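Local coordinates for hypothetical protein (Bacteroides caccae, PDB 4M8R), which is of unknown function but pairs an N-terminal Ig-like domain with a WD40-like beta-propeller domain, an architecture that might serve in binding other molecules, at residues A[10-15]-A[94-99]; A[272-277]-A[304-309]. All blocks are in the same frame, centred on the assembly; numbering follows the deposited sequence.

Contact 1: residues A[10-15]-A[94-99]; sequences KILVTN and LNRASE
Leu12 and Arg96 bring the two backbones nearest, CA to CA 7.6 Å, where the first modelled loop of the Ig-like domain, residues 10-15, passes the hairpin of strands 88-96 and 99-108, too far for backbone pairing. In the 94-99 segment, Arg96 and Glu99 close a two-residue beta-hairpin turn over Ala97 and Ser98: Arg96 N bonds to Glu99 O, with a weak return bond from Glu99 N to Arg96 O. The one hydrogen bond across the contact runs from Arg96 NH2 to Leu12 O, 2.6 Å long with an N-H...O angle of 141°. Leu12 O lies close to the guanidinium plane, at its edge, but NH2 meets the carbonyl from the flank, at a C=O...N angle of 111°, and tilted from the carbonyl plane. The arginine chain runs from CB toward the loop, and the bend at chi3 (77°) curls the guanidinium in toward Leu12 O. Leu12 runs past it in the opposite direction, laid over one guanidinium face, with CB 3.5 Å from NH2. Farther out, Leu12 CD1 is 4.0 Å from Arg96 CB, and CD2 rests 3.9 Å from Glu99 CB. Val13 and Leu94 meet tip to tip: CD2 of Leu94 faces both methyls of Val13, 3.7 Å from CG1 and 3.8 Å from CG2. Met101 on strand 99-108 touches both Leu12 and Val13, and Phe38 covers Val13 and Leu94. Lys10 NZ and Glu99 OE2 stay 6.2 Å apart, so their charges interact at most at long range. With NH1 in a salt bridge to Asp42 and NH2 on a loop carbonyl, the guanidinium is restricted in rotation: Leu12 packs on one flat face, while carbonyl and carboxylate take up the edge, and Asp42 probably offsets the charge.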
# COMPACT_ATOMS: atom_id res chain seq x y z
N LYS A 10 41.82 -17.08 4.46
CA LYS A 10 41.24 -17.71 3.24
C LYS A 10 40.95 -16.67 2.14
O LYS A 10 39.82 -16.18 2.01
CB LYS A 10 39.96 -18.50 3.58
CG LYS A 10 40.17 -20.00 3.77
CD LYS A 10 40.51 -20.37 5.20
CE LYS A 10 40.56 -21.88 5.37
NZ LYS A 10 40.53 -22.29 6.80
N ILE A 11 41.98 -16.34 1.37
CA ILE A 11 41.83 -15.56 0.14
C ILE A 11 41.44 -16.54 -0.96
O ILE A 11 42.16 -17.51 -1.20
CB ILE A 11 43.14 -14.84 -0.26
CG1 ILE A 11 43.63 -13.92 0.87
CG2 ILE A 11 42.94 -14.05 -1.54
CD1 ILE A 11 45.10 -13.58 0.79
N LEU A 12 40.32 -16.30 -1.62
CA LEU A 12 39.78 -17.27 -2.58
C LEU A 12 40.62 -17.37 -3.85
O LEU A 12 40.92 -18.47 -4.32
CB LEU A 12 38.33 -16.93 -2.93
CG LEU A 12 37.33 -16.87 -1.77
CD1 LEU A 12 35.93 -16.64 -2.29
CD2 LEU A 12 37.39 -18.14 -0.93
N VAL A 13 40.97 -16.21 -4.41
CA VAL A 13 41.72 -16.16 -5.66
C VAL A 13 42.72 -15.01 -5.62
O VAL A 13 42.46 -13.97 -5.01
CB VAL A 13 40.80 -16.00 -6.90
CG1 VAL A 13 40.01 -17.28 -7.16
CG2 VAL A 13 39.85 -14.82 -6.74
N THR A 14 43.85 -15.21 -6.28
CA THR A 14 44.93 -14.23 -6.30
C THR A 14 45.04 -13.58 -7.67
O THR A 14 44.56 -14.14 -8.66
CB THR A 14 46.25 -14.91 -5.95
OG1 THR A 14 46.34 -16.15 -6.68
CG2 THR A 14 46.33 -15.20 -4.46
N ASN A 15 45.65 -12.39 -7.71
CA ASN A 15 45.81 -11.62 -8.95
C ASN A 15 44.49 -11.50 -9.71
O ASN A 15 44.45 -11.62 -10.93
CB ASN A 15 46.85 -12.27 -9.85
CG ASN A 15 48.14 -12.55 -9.13
OD1 ASN A 15 48.54 -13.70 -8.96
ND2 ASN A 15 48.80 -11.49 -8.67
N LEU A 94 32.98 -13.02 -5.88
CA LEU A 94 33.19 -14.45 -6.03
C LEU A 94 32.60 -15.16 -4.81
O LEU A 94 32.91 -14.79 -3.68
CB LEU A 94 34.67 -14.79 -6.15
CG LEU A 94 34.99 -16.25 -6.45
CD1 LEU A 94 34.42 -16.66 -7.80
CD2 LEU A 94 36.50 -16.48 -6.42
N ASN A 95 31.76 -16.16 -5.04
CA ASN A 95 31.09 -16.88 -3.96
C ASN A 95 31.52 -18.34 -3.97
O ASN A 95 31.12 -19.10 -4.85
CB ASN A 95 29.56 -16.75 -4.13
CG ASN A 95 28.78 -17.41 -3.00
OD1 ASN A 95 29.35 -17.87 -2.01
ND2 ASN A 95 27.46 -17.46 -3.15
N ARG A 96 32.33 -18.72 -2.99
CA ARG A 96 32.75 -20.11 -2.81
C ARG A 96 32.11 -20.68 -1.55
O ARG A 96 32.65 -20.52 -0.45
CB ARG A 96 34.29 -20.21 -2.76
CG ARG A 96 34.82 -21.62 -2.49
CD ARG A 96 35.90 -22.04 -3.47
NE ARG A 96 37.21 -21.45 -3.19
CZ ARG A 96 37.96 -20.76 -4.05
NH1 ARG A 96 37.58 -20.54 -5.30
NH2 ARG A 96 39.14 -20.29 -3.65
N ALA A 97 30.97 -21.35 -1.72
CA ALA A 97 30.19 -21.89 -0.61
C ALA A 97 29.77 -20.77 0.35
O ALA A 97 29.01 -19.88 -0.03
CB ALA A 97 30.97 -23.00 0.11
N SER A 98 30.26 -20.80 1.59
CA SER A 98 30.08 -19.69 2.53
C SER A 98 30.71 -18.37 2.00
O SER A 98 30.01 -17.37 1.81
CB SER A 98 30.70 -20.07 3.89
OG SER A 98 30.71 -18.99 4.81
N GLU A 99 32.01 -18.42 1.72
CA GLU A 99 32.86 -17.23 1.58
C GLU A 99 32.50 -16.35 0.38
O GLU A 99 32.06 -16.84 -0.65
CB GLU A 99 34.34 -17.64 1.44
CG GLU A 99 34.87 -18.68 2.42
CD GLU A 99 35.16 -18.12 3.80
OE1 GLU A 99 34.58 -17.07 4.16
OE2 GLU A 99 35.96 -18.74 4.53

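Contact 2: residues A[272-277]-A[304-309]; sequences LLSARK and IIPFYF. With EDO (1,2-ethanediol), chain H.
Neighbouring sheets of the WD40-like propeller domain meet where Ser274 on strand 270-276 faces Ile304 on strand 303-310, the edge strand of the following four-stranded sheet. The two strand axes come within 6.3 Å and run antiparallel at 168°, with Ser274 CA 6.0 Å from Ile304 CA, yet no backbone hydrogen bond joins them. The link is made by a side chain instead: Ser274 OG donates to Ile304 O over 2.9 Å. With chi1 at 66°, the hydroxyl is set between its own backbone N and carbonyl carbon and reaches Ile304 O from above the carbonyl plane, off the lone-pair directions. Beside this bond, Ile304 turns its CG2 methyl to Ser274 CB at 3.8 Å. One step along, Pro306 packs against Leu272, its CB 4.0 Å from Leu272 CB and its CG 3.6 Å from Leu272 O. Tyr329 of strand 325-333 packs on Leu272 and Ile304, and its hydroxyl hydrogen-bonds to Leu273 O, adding a second polar tie between the sheets. Along strand 303-310, from Pro306 to Tyr308, lies a 1,2-ethanediol, probably from the crystallisation liquor. Its O2 accepts a bond from Tyr308 N, 2.9 Å long and 163° at the hydrogen, and its C1 lies 3.2 Å from Pro306 O. The diol thus takes the amide two residues on from Pro306, while in the buried seam itself facing side chains bring the strands together and Ile304 O receives its hydrogen bond from a serine hydroxyl.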
# COMPACT_ATOMS: atom_id res chain seq x y z
N LEU A 272 -12.46 -22.05 -15.61
CA LEU A 272 -13.16 -22.34 -16.86
C LEU A 272 -12.17 -22.85 -17.90
O LEU A 272 -11.17 -22.20 -18.18
CB LEU A 272 -13.86 -21.09 -17.40
CG LEU A 272 -15.11 -20.58 -16.68
CD1 LEU A 272 -14.79 -20.14 -15.26
CD2 LEU A 272 -15.71 -19.43 -17.47
N LEU A 273 -12.47 -24.01 -18.48
CA LEU A 273 -11.68 -24.56 -19.57
C LEU A 273 -12.59 -24.90 -20.74
O LEU A 273 -13.81 -24.97 -20.60
CB LEU A 273 -10.97 -25.84 -19.12
CG LEU A 273 -10.15 -25.77 -17.83
CD1 LEU A 273 -9.83 -27.17 -17.32
CD2 LEU A 273 -8.88 -24.98 -18.06
N SER A 274 -11.98 -25.11 -21.90
CA SER A 274 -12.67 -25.68 -23.04
C SER A 274 -11.86 -26.86 -23.56
O SER A 274 -10.63 -26.86 -23.49
CB SER A 274 -12.89 -24.63 -24.14
OG SER A 274 -11.66 -24.22 -24.71
N ALA A 275 -12.57 -27.86 -24.08
CA ALA A 275 -11.94 -29.07 -24.60
C ALA A 275 -12.43 -29.35 -26.01
O ALA A 275 -13.63 -29.25 -26.30
CB ALA A 275 -12.23 -30.25 -23.69
N ARG A 276 -11.50 -29.74 -26.88
CA ARG A 276 -11.79 -30.06 -28.27
C ARG A 276 -12.03 -31.57 -28.42
O ARG A 276 -11.16 -32.37 -28.08
CB ARG A 276 -10.62 -29.63 -29.15
CG ARG A 276 -10.87 -29.70 -30.64
CD ARG A 276 -9.58 -29.49 -31.42
NE ARG A 276 -9.83 -29.15 -32.82
CZ ARG A 276 -10.20 -30.02 -33.76
NH1 ARG A 276 -10.36 -31.31 -33.49
NH2 ARG A 276 -10.41 -29.58 -35.00
N LYS A 277 -13.21 -31.95 -28.91
CA LYS A 277 -13.50 -33.37 -29.17
C LYS A 277 -12.86 -33.83 -30.48
O LYS A 277 -12.45 -33.01 -31.31
CB LYS A 277 -15.01 -33.63 -29.19
CG LYS A 277 -15.65 -33.70 -27.81
CD LYS A 277 -17.07 -34.26 -27.89
CE LYS A 277 -17.79 -34.18 -26.55
NZ LYS A 277 -17.19 -35.08 -25.52
N ILE A 304 -14.97 -22.70 -28.51
CA ILE A 304 -15.24 -22.16 -27.18
C ILE A 304 -13.94 -21.63 -26.59
O ILE A 304 -12.95 -22.36 -26.50
CB ILE A 304 -15.83 -23.21 -26.23
CG1 ILE A 304 -17.15 -23.76 -26.79
CG2 ILE A 304 -16.07 -22.61 -24.85
CD1 ILE A 304 -17.78 -24.84 -25.95
N ILE A 305 -13.95 -20.36 -26.19
CA ILE A 305 -12.80 -19.74 -25.56
C ILE A 305 -13.26 -19.07 -24.26
O ILE A 305 -14.15 -18.22 -24.29
CB ILE A 305 -12.16 -18.68 -26.47
CG1 ILE A 305 -11.85 -19.27 -27.85
CG2 ILE A 305 -10.89 -18.12 -25.83
CD1 ILE A 305 -11.41 -18.24 -28.87
N PRO A 306 -12.65 -19.44 -23.12
CA PRO A 306 -12.98 -18.74 -21.89
C PRO A 306 -12.40 -17.33 -21.87
O PRO A 306 -11.37 -17.08 -22.50
CB PRO A 306 -12.31 -19.59 -20.79
CG PRO A 306 -11.85 -20.84 -21.46
CD PRO A 306 -11.65 -20.49 -22.90
N PHE A 307 -13.06 -16.41 -21.16
CA PHE A 307 -12.54 -15.06 -21.01
C PHE A 307 -12.87 -14.49 -19.64
O PHE A 307 -13.67 -15.04 -18.90
CB PHE A 307 -13.10 -14.14 -22.10
CG PHE A 307 -14.59 -13.96 -22.01
CD1 PHE A 307 -15.14 -13.01 -21.15
CD2 PHE A 307 -15.45 -14.72 -22.78
CE1 PHE A 307 -16.51 -12.84 -21.07
CE2 PHE A 307 -16.82 -14.55 -22.71
CZ PHE A 307 -17.35 -13.61 -21.85
N TYR A 308 -12.23 -13.37 -19.32
CA TYR A 308 -12.60 -12.59 -18.16
C TYR A 308 -12.50 -11.10 -18.44
O TYR A 308 -11.72 -10.68 -19.29
CB TYR A 308 -11.72 -12.95 -16.95
CG TYR A 308 -10.31 -12.41 -17.00
CD1 TYR A 308 -9.30 -13.10 -17.67
CD2 TYR A 308 -9.98 -11.23 -16.35
CE1 TYR A 308 -8.00 -12.62 -17.70
CE2 TYR A 308 -8.68 -10.74 -16.37
CZ TYR A 308 -7.70 -11.44 -17.05
OH TYR A 308 -6.42 -10.94 -17.07
N PHE A 309 -13.31 -10.32 -17.74
CA PHE A 309 -13.15 -8.87 -17.67
C PHE A 309 -12.58 -8.52 -16.30
O PHE A 309 -13.14 -8.92 -15.29
CB PHE A 309 -14.50 -8.16 -17.78
CG PHE A 309 -15.11 -8.20 -19.15
CD1 PHE A 309 -15.89 -9.27 -19.54
CD2 PHE A 309 -14.93 -7.14 -20.03
CE1 PHE A 309 -16.47 -9.30 -20.80
CE2 PHE A 309 -15.51 -7.16 -21.29
CZ PHE A 309 -16.29 -8.24 -21.68
C1 EDO H . -8.96 -15.00 -22.10
O1 EDO H . -7.70 -15.46 -22.58
C2 EDO H . -8.78 -13.59 -21.57
O2 EDO H . -10.03 -13.01 -21.17

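Contacts 1 and 2 belong to different domains, the Ig-like and the WD40-like, and follow one another along the chain. Their centres are 54 Å apart and their nearest atoms about 37 Å, so neither touches the other. They lie on opposite sides of the chain's centre, contact 1 at about 38 Å from it and contact 2 at about 18 Å. Neither has a backbone-to-backbone hydrogen bond between its segments; each is joined through one hydrogen bond from a side chain to a main-chain carbonyl. Contact 1 is partly exposed and uses a charged donor; contact 2 is buried and uses a neutral hydroxyl. The bound diol accompanies contact 2.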